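Local coordinates for probable Zn binding protein (PDB 3Q69) that is of uncertain function but, as a MucBP-type domain of a putative mucus-binding and probable zinc-binding protein, may help attach Lactobacillus acidophilus to mucus, at residues A[6-11]-A[34-39]; A[15-20]-A[100-105]. All blocks are in the same frame, centred on the assembly; numbering follows the deposited sequence.

Interaction 1 of 2, residues A[6-11]-A[34-39]; sequences KRTQVV and IFTQSG
I34 meets T8 on the outer side of an antiparallel strand pair, I34 CG2 lying 3.5 Å from T8 CG2; with both methyls anti to their backbone N, they turn onto each other. V10 extends the apolar patch more loosely toward CG1 of I34. F35, on the other face, exchanges two nearly straight backbone bonds with Q9 (N-H...O 167° each), and the Q9 carbonyl oxygen lies in the plane of the F35 ring at its edge, 3.6 Å from CD2. V11 CG2 approaches the same ring obliquely at CE2, 3.8 Å away, while V83 and V85 of strand 77-86 also pack on F35. T36 returns to the face of I34, where T36 OG1 and T8 OG1 share a hydrogen bond of 2.9 Å between strands at a non-hydrogen-bonded pair. Q37 runs alongside R7, both side chains pointing the same way. With chi1 at 55° the R7 chain rises between its own N and carbonyl carbon, then extends to bring NH1 within 2.8 Å of Q37 OE1, from above the amide plane; R7 NE adds a weak bond to that oxygen. R7 also makes a cation-pi contact with W50, and its NH1 a weak bond to S87 O. The chemistry is thus split by face: hydroxyls, aliphatic groups and the K6 chain on one, and on the other a buried phenyl ring (F35) beside a guanidinium whose orientation is limited by several partners.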
ATOM      1  N   LYS A   6       5.756   4.580 -19.610  1.00 17.90           N
ATOM      2  CA  LYS A   6       5.009   4.523 -18.367  1.00 15.55           C
ATOM      3  C   LYS A   6       5.859   3.941 -17.260  1.00 16.35           C
ATOM      4  O   LYS A   6       6.906   3.326 -17.513  1.00 14.55           O
ATOM      5  CB  LYS A   6       3.733   3.688 -18.555  1.00 16.47           C
ATOM      6  CG  LYS A   6       3.976   2.184 -18.760  1.00 15.37           C
ATOM      7  CD  LYS A   6       2.721   1.473 -19.250  1.00 18.93           C
ATOM      8  CE  LYS A   6       3.016   0.032 -19.550  1.00 21.20           C
ATOM      9  NZ  LYS A   6       3.558  -0.684 -18.360  1.00 23.65           N
ATOM     10  N   ARG A   7       5.441   4.187 -16.024  1.00 13.83           N
ATOM     11  CA  ARG A   7       6.164   3.658 -14.876  1.00 15.16           C
ATOM     12  C   ARG A   7       5.149   3.273 -13.808  1.00 17.08           C
ATOM     13  O   ARG A   7       4.106   3.907 -13.666  1.00 13.28           O
ATOM     14  CB  ARG A   7       7.189   4.679 -14.339  1.00 14.99           C
ATOM     15  CG  ARG A   7       6.622   6.049 -13.983  1.00 14.85           C
ATOM     16  CD  ARG A   7       7.685   6.942 -13.363  1.00 16.86           C
ATOM     17  NE  ARG A   7       7.235   8.315 -13.196  1.00 17.94           N
ATOM     18  CZ  ARG A   7       7.942   9.279 -12.615  1.00 21.27           C
ATOM     19  NH1 ARG A   7       7.428  10.498 -12.506  1.00 18.55           N
ATOM     20  NH2 ARG A   7       9.161   9.045 -12.165  1.00 22.50           N
ATOM     21  N   THR A   8       5.466   2.217 -13.065  1.00 15.55           N
ATOM     22  CA  THR A   8       4.577   1.706 -12.033  1.00 15.89           C
ATOM     23  C   THR A   8       5.175   1.623 -10.636  1.00 17.61           C
ATOM     24  O   THR A   8       6.318   1.243 -10.446  1.00 18.19           O
ATOM     25  CB  THR A   8       4.081   0.309 -12.410  1.00 16.24           C
ATOM     26  OG1 THR A   8       3.411   0.366 -13.677  1.00 12.11           O
ATOM     27  CG2 THR A   8       3.118  -0.222 -11.350  1.00 17.38           C
ATOM     28  N   GLN A   9       4.367   1.996  -9.662  1.00 17.05           N
ATOM     29  CA  GLN A   9       4.728   1.950  -8.260  1.00 18.83           C
ATOM     30  C   GLN A   9       3.662   1.074  -7.619  1.00 17.90           C
ATOM     31  O   GLN A   9       2.476   1.276  -7.841  1.00 17.32           O
ATOM     32  CB  GLN A   9       4.684   3.354  -7.646  1.00 21.58           C
ATOM     33  CG  GLN A   9       4.795   3.385  -6.112  1.00 25.62           C
ATOM     34  CD  GLN A   9       6.142   2.887  -5.593  1.00 29.05           C
ATOM     35  OE1 GLN A   9       7.190   3.523  -5.805  1.00 30.96           O
ATOM     36  NE2 GLN A   9       6.118   1.739  -4.908  1.00 30.82           N
ATOM     37  N   VAL A  10       4.088   0.086  -6.843  1.00 16.20           N
ATOM     38  CA  VAL A  10       3.167  -0.802  -6.160  1.00 16.47           C
ATOM     39  C   VAL A  10       3.335  -0.627  -4.659  1.00 16.85           C
ATOM     40  O   VAL A  10       4.436  -0.767  -4.153  1.00 17.21           O
ATOM     41  CB  VAL A  10       3.451  -2.280  -6.523  1.00 16.98           C
ATOM     42  CG1 VAL A  10       2.389  -3.179  -5.921  1.00 18.93           C
ATOM     43  CG2 VAL A  10       3.516  -2.445  -8.040  1.00 18.92           C
ATOM     44  N   VAL A  11       2.247  -0.318  -3.959  1.00 15.88           N
ATOM     45  CA  VAL A  11       2.292  -0.159  -2.520  1.00 14.34           C
ATOM     46  C   VAL A  11       1.463  -1.257  -1.888  1.00 16.21           C
ATOM     47  O   VAL A  11       0.314  -1.459  -2.253  1.00 15.46           O
ATOM     48  CB  VAL A  11       1.719   1.181  -2.074  1.00 17.33           C
ATOM     49  CG1 VAL A  11       1.954   1.347  -0.581  1.00 14.99           C
ATOM     50  CG2 VAL A  11       2.368   2.320  -2.859  1.00 16.04           C
ATOM     51  N   ILE A  34      -1.738  -0.484  -7.039  1.00 13.25           N
ATOM     52  CA  ILE A  34      -0.852  -0.275  -8.175  1.00 13.43           C
ATOM     53  C   ILE A  34      -1.093   1.101  -8.805  1.00 13.33           C
ATOM     54  O   ILE A  34      -2.201   1.439  -9.198  1.00 12.15           O
ATOM     55  CB  ILE A  34      -1.074  -1.398  -9.194  1.00 13.71           C
ATOM     56  CG1 ILE A  34      -0.986  -2.732  -8.446  1.00 13.82           C
ATOM     57  CG2 ILE A  34      -0.030  -1.328 -10.327  1.00 12.88           C
ATOM     58  CD1 ILE A  34      -1.316  -3.981  -9.288  1.00 18.32           C
ATOM     59  N   PHE A  35      -0.024   1.884  -8.886  1.00 11.05           N
ATOM     60  CA  PHE A  35      -0.055   3.238  -9.430  1.00 12.13           C
ATOM     61  C   PHE A  35       0.784   3.304 -10.707  1.00 10.73           C
ATOM     62  O   PHE A  35       1.973   2.955 -10.710  1.00  8.92           O
ATOM     63  CB  PHE A  35       0.547   4.215  -8.425  1.00 12.13           C
ATOM     64  CG  PHE A  35      -0.162   4.267  -7.111  1.00 10.96           C
ATOM     65  CD1 PHE A  35      -0.982   5.346  -6.791  1.00 12.89           C
ATOM     66  CD2 PHE A  35      -0.014   3.243  -6.187  1.00 10.51           C
ATOM     67  CE1 PHE A  35      -1.650   5.411  -5.549  1.00 13.34           C
ATOM     68  CE2 PHE A  35      -0.668   3.287  -4.951  1.00 13.09           C
ATOM     69  CZ  PHE A  35      -1.486   4.372  -4.633  1.00 13.16           C
ATOM     70  N   THR A  36       0.175   3.764 -11.792  1.00  8.20           N
ATOM     71  CA  THR A  36       0.890   3.843 -13.050  1.00 10.96           C
ATOM     72  C   THR A  36       0.736   5.207 -13.690  1.00 12.29           C
ATOM     73  O   THR A  36      -0.374   5.653 -13.953  1.00 15.01           O
ATOM     74  CB  THR A  36       0.400   2.773 -14.066  1.00 12.56           C
ATOM     75  OG1 THR A  36       0.735   1.470 -13.585  1.00 12.14           O
ATOM     76  CG2 THR A  36       1.099   2.956 -15.436  1.00 12.13           C
ATOM     77  N   GLN A  37       1.859   5.875 -13.922  1.00 11.51           N
ATOM     78  CA  GLN A  37       1.859   7.176 -14.573  1.00 13.81           C
ATOM     79  C   GLN A  37       2.324   7.032 -16.012  1.00 16.09           C
ATOM     80  O   GLN A  37       3.258   6.261 -16.304  1.00 14.58           O
ATOM     81  CB  GLN A  37       2.785   8.137 -13.840  1.00 13.34           C
ATOM     82  CG  GLN A  37       3.087   9.408 -14.593  1.00 12.77           C
ATOM     83  CD  GLN A  37       3.949  10.381 -13.808  1.00 14.87           C
ATOM     84  OE1 GLN A  37       4.711   9.988 -12.929  1.00 16.26           O
ATOM     85  NE2 GLN A  37       3.870  11.651 -14.159  1.00 14.23           N
ATOM     86  N   SER A  38       1.651   7.748 -16.910  1.00 14.32           N
ATOM     87  CA  SER A  38       1.999   7.746 -18.325  1.00 16.28           C
ATOM     88  C   SER A  38       2.823   8.987 -18.656  1.00 17.49           C
ATOM     89  O   SER A  38       2.710  10.022 -18.013  1.00 19.66           O
ATOM     90  CB  SER A  38       0.750   7.741 -19.201  1.00 16.96           C
ATOM     91  OG  SER A  38       0.082   6.497 -19.109  1.00 24.71           O
ATOM     92  N   GLY A  39       3.661   8.865 -19.673  1.00 14.22           N
ATOM     93  CA  GLY A  39       4.510   9.964 -20.090  1.00 15.50           C
ATOM     94  C   GLY A  39       4.968   9.747 -21.522  1.00 15.20           C
ATOM     95  O   GLY A  39       4.485   8.859 -22.215  1.00 15.18           O
TER

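Interaction 2 of 2, residues A[15-20]-A[100-105]; sequences IHYRYE and VIYSAN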
ATOM      1  N   ILE A  15      -0.772  -6.887   7.101  1.00 20.87           N
ATOM      2  CA  ILE A  15      -1.294  -6.927   8.457  1.00 21.12           C
ATOM      3  C   ILE A  15      -1.003  -8.268   9.135  1.00 22.20           C
ATOM      4  O   ILE A  15      -1.411  -9.323   8.646  1.00 22.94           O
ATOM      5  CB  ILE A  15      -2.819  -6.691   8.461  1.00 20.45           C
ATOM      6  CG1 ILE A  15      -3.147  -5.376   7.763  1.00 21.55           C
ATOM      7  CG2 ILE A  15      -3.339  -6.655   9.897  1.00 20.40           C
ATOM      8  CD1 ILE A  15      -2.585  -4.172   8.450  1.00 20.94           C
ATOM      9  N   HIS A  16      -0.305  -8.215  10.267  1.00 22.13           N
ATOM     10  CA  HIS A  16       0.047  -9.414  11.016  1.00 23.07           C
ATOM     11  C   HIS A  16      -0.943  -9.602  12.157  1.00 24.27           C
ATOM     12  O   HIS A  16      -1.435  -8.623  12.743  1.00 22.33           O
ATOM     13  CB  HIS A  16       1.465  -9.295  11.581  1.00 20.89           C
ATOM     14  CG  HIS A  16       2.533  -9.232  10.530  1.00 21.42           C
ATOM     15  ND1 HIS A  16       2.766 -10.256   9.644  1.00 20.27           N
ATOM     16  CD2 HIS A  16       3.433  -8.261  10.241  1.00 21.01           C
ATOM     17  CE1 HIS A  16       3.773  -9.921   8.846  1.00 19.95           C
ATOM     18  NE2 HIS A  16       4.190  -8.721   9.189  1.00 19.30           N
ATOM     19  N   TYR A  17      -1.242 -10.862  12.464  1.00 24.81           N
ATOM     20  CA  TYR A  17      -2.167 -11.185  13.539  1.00 25.55           C
ATOM     21  C   TYR A  17      -1.468 -12.148  14.492  1.00 26.30           C
ATOM     22  O   TYR A  17      -1.159 -13.272  14.129  1.00 26.71           O
ATOM     23  CB  TYR A  17      -3.435 -11.817  12.965  1.00 24.45           C
ATOM     24  CG  TYR A  17      -4.170 -10.906  12.007  1.00 25.79           C
ATOM     25  CD1 TYR A  17      -4.894  -9.821  12.472  1.00 25.35           C
ATOM     26  CD2 TYR A  17      -4.103 -11.106  10.629  1.00 27.36           C
ATOM     27  CE1 TYR A  17      -5.531  -8.955  11.595  1.00 26.98           C
ATOM     28  CE2 TYR A  17      -4.739 -10.242   9.738  1.00 28.25           C
ATOM     29  CZ  TYR A  17      -5.451  -9.170  10.235  1.00 27.18           C
ATOM     30  OH  TYR A  17      -6.093  -8.304   9.381  1.00 28.56           O
ATOM     31  N   ARG A  18      -1.204 -11.682  15.705  1.00 27.48           N
ATOM     32  CA  ARG A  18      -0.530 -12.487  16.711  1.00 28.36           C
ATOM     33  C   ARG A  18      -1.174 -12.369  18.089  1.00 28.82           C
ATOM     34  O   ARG A  18      -1.959 -11.448  18.358  1.00 27.48           O
ATOM     35  CB  ARG A  18       0.937 -12.069  16.802  1.00 28.76           C
ATOM     36  CG  ARG A  18       1.732 -12.359  15.545  1.00 32.84           C
ATOM     37  CD  ARG A  18       3.207 -12.096  15.760  1.00 37.31           C
ATOM     38  NE  ARG A  18       4.029 -12.733  14.741  1.00 42.48           N
ATOM     39  CZ  ARG A  18       5.358 -12.791  14.785  1.00 44.80           C
ATOM     40  NH1 ARG A  18       6.018 -12.243  15.801  1.00 45.72           N
ATOM     41  NH2 ARG A  18       6.025 -13.411  13.816  1.00 45.84           N
ATOM     42  N   TYR A  19      -0.846 -13.320  18.959  1.00 29.77           N
ATOM     43  CA  TYR A  19      -1.345 -13.308  20.330  1.00 30.59           C
ATOM     44  C   TYR A  19      -0.269 -12.568  21.114  1.00 31.01           C
ATOM     45  O   TYR A  19       0.839 -12.376  20.608  1.00 29.97           O
ATOM     46  CB  TYR A  19      -1.485 -14.735  20.858  1.00 31.95           C
ATOM     47  CG  TYR A  19      -2.643 -15.508  20.260  1.00 31.71           C
ATOM     48  CD1 TYR A  19      -3.963 -15.269  20.671  1.00 32.50           C
ATOM     49  CD2 TYR A  19      -2.426 -16.475  19.283  1.00 32.43           C
ATOM     50  CE1 TYR A  19      -5.026 -15.980  20.119  1.00 34.24           C
ATOM     51  CE2 TYR A  19      -3.489 -17.192  18.726  1.00 33.98           C
ATOM     52  CZ  TYR A  19      -4.778 -16.942  19.145  1.00 32.65           C
ATOM     53  OH  TYR A  19      -5.829 -17.647  18.593  1.00 35.80           O
ATOM     54  N   GLU A  20      -0.584 -12.145  22.333  1.00 33.65           N
ATOM     55  CA  GLU A  20       0.388 -11.429  23.154  1.00 34.63           C
ATOM     56  C   GLU A  20       1.709 -12.176  23.285  1.00 33.98           C
ATOM     57  O   GLU A  20       2.769 -11.558  23.364  1.00 33.45           O
ATOM     58  CB  GLU A  20      -0.172 -11.169  24.547  1.00 37.66           C
ATOM     59  CG  GLU A  20      -1.369 -10.240  24.569  1.00 41.69           C
ATOM     60  CD  GLU A  20      -1.830  -9.929  25.980  1.00 44.71           C
ATOM     61  OE1 GLU A  20      -2.161 -10.884  26.723  1.00 46.15           O
ATOM     62  OE2 GLU A  20      -1.856  -8.731  26.344  1.00 47.11           O
ATOM     63  N   VAL A 100      -1.681  -6.729  14.726  1.00 20.53           N
ATOM     64  CA  VAL A 100      -2.840  -6.641  15.583  1.00 21.08           C
ATOM     65  C   VAL A 100      -2.588  -7.684  16.664  1.00 22.61           C
ATOM     66  O   VAL A 100      -2.307  -8.841  16.348  1.00 23.51           O
ATOM     67  CB  VAL A 100      -4.123  -6.980  14.802  1.00 21.83           C
ATOM     68  CG1 VAL A 100      -5.353  -6.849  15.716  1.00 23.81           C
ATOM     69  CG2 VAL A 100      -4.257  -6.031  13.603  1.00 22.19           C
ATOM     70  N   ILE A 101      -2.701  -7.291  17.932  1.00 22.99           N
ATOM     71  CA  ILE A 101      -2.452  -8.218  19.037  1.00 25.35           C
ATOM     72  C   ILE A 101      -3.732  -8.662  19.755  1.00 24.76           C
ATOM     73  O   ILE A 101      -4.604  -7.850  20.081  1.00 26.07           O
ATOM     74  CB  ILE A 101      -1.473  -7.577  20.059  1.00 24.18           C
ATOM     75  CG1 ILE A 101      -0.114  -7.365  19.393  1.00 24.48           C
ATOM     76  CG2 ILE A 101      -1.335  -8.443  21.303  1.00 26.32           C
ATOM     77  CD1 ILE A 101       0.545  -8.665  18.923  1.00 23.53           C
ATOM     78  N   TYR A 102      -3.835  -9.961  20.017  1.00 27.85           N
ATOM     79  CA  TYR A 102      -5.012 -10.500  20.696  1.00 28.06           C
ATOM     80  C   TYR A 102      -4.723 -10.800  22.164  1.00 29.10           C
ATOM     81  O   TYR A 102      -3.771 -11.502  22.485  1.00 29.01           O
ATOM     82  CB  TYR A 102      -5.500 -11.769  19.989  1.00 28.51           C
ATOM     83  CG  TYR A 102      -6.051 -11.525  18.601  1.00 29.43           C
ATOM     84  CD1 TYR A 102      -7.385 -11.163  18.418  1.00 29.81           C
ATOM     85  CD2 TYR A 102      -5.234 -11.635  17.469  1.00 28.54           C
ATOM     86  CE1 TYR A 102      -7.898 -10.914  17.141  1.00 29.00           C
ATOM     87  CE2 TYR A 102      -5.732 -11.394  16.206  1.00 29.57           C
ATOM     88  CZ  TYR A 102      -7.066 -11.029  16.041  1.00 28.51           C
ATOM     89  OH  TYR A 102      -7.552 -10.757  14.774  1.00 29.01           O
ATOM     90  N   SER A 103      -5.541 -10.237  23.047  1.00 30.44           N
ATOM     91  CA  SER A 103      -5.406 -10.444  24.482  1.00 33.60           C
ATOM     92  C   SER A 103      -6.606 -11.225  25.030  1.00 34.81           C
ATOM     93  O   SER A 103      -7.758 -10.836  24.801  1.00 34.74           O
ATOM     94  CB  SER A 103      -5.336  -9.096  25.198  1.00 33.23           C
ATOM     95  OG  SER A 103      -4.152  -8.390  24.881  1.00 37.05           O
ATOM     96  N   ALA A 104      -6.335 -12.301  25.767  1.00 36.63           N
ATOM     97  CA  ALA A 104      -7.394 -13.115  26.355  1.00 38.09           C
ATOM     98  C   ALA A 104      -8.376 -12.220  27.103  1.00 39.76           C
ATOM     99  O   ALA A 104      -7.980 -11.426  27.959  1.00 39.57           O
ATOM    100  CB  ALA A 104      -6.795 -14.139  27.298  1.00 39.18           C
ATOM    101  N   ASN A 105      -9.657 -12.360  26.772  1.00 41.02           N
ATOM    102  CA  ASN A 105     -10.722 -11.563  27.378  1.00 42.77           C
ATOM    103  C   ASN A 105     -11.298 -12.242  28.619  1.00 43.62           C
ATOM    104  O   ASN A 105     -10.723 -12.179  29.711  1.00 44.47           O
ATOM    105  CB  ASN A 105     -11.831 -11.335  26.340  1.00 43.64           C
ATOM    106  CG  ASN A 105     -12.947 -10.439  26.847  1.00 44.79           C
ATOM    107  OD1 ASN A 105     -12.709  -9.319  27.288  1.00 44.98           O
ATOM    108  ND2 ASN A 105     -14.179 -10.928  26.770  1.00 44.41           N
TER
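I15 CG2 touches V100 CG2 at 3.9 Å where two parallel strands come together, beside L63 of strand 55-64. H16 contributes its carbonyl to V100 N, while its imidazole turns from the pair to hydrogen-bond D28 and E97 through its two nitrogens. Y17 lies side by side with V100, ring atom CD1 at 3.8 Å from V100 CB and CE1 equally near V100 CG2. On the partner strand Y102, on the same face, crosses Y17 at a slant: Y17 CB sits in plane at the edge of the Y102 ring, 4.0 Å from CE2, and the Y102 hydroxyl is bonded to the P66 carbonyl. R18 links the backbones twice, its N-H pointing almost straight at V100 O (N-H...O 173°) and its O receiving Y102 N, while R18 CB rests near I101 CD1 on the other face. Y19 lays CD1 obliquely against Y102 CB and meets Y71 edge-to-face. E20, just past the strand, gives its N to Y102 O in a long bond of 3.3 Å. Its extended side chain runs over I101 CG2, 3.7 Å from E20 CG, and E20 OE2 accepts the S103 hydroxyl at 2.7 Å from well above the carboxylate plane. Parallel pairing of the first and last long strands inside a mixed sheet recalls the beta-grasp, consistent with the ubiquitin clan of this Muc B2-like domain, although no helix packs on the sheet here.

Overall arrangement
Interactions 1 and 2 share strand 2-19, which lies between strands 27-42 and 96-104 in one mixed sheet. Residues 6-11 pair antiparallel with 34-39 on one neighbour; residues 15-20, further along the same strand, pair in parallel with 100-105 on the other. The two contacts therefore use different edges of that strand, with centres about 35 Å apart on opposite sides of the chain's centre. In sequence their segments alternate: 6-11, 15-20, 34-39, 100-105. One long strand thus joins the two pairings along an elongated domain with no helix in the modelled residues, consistent with one module of a longer, putative mucus-binding protein.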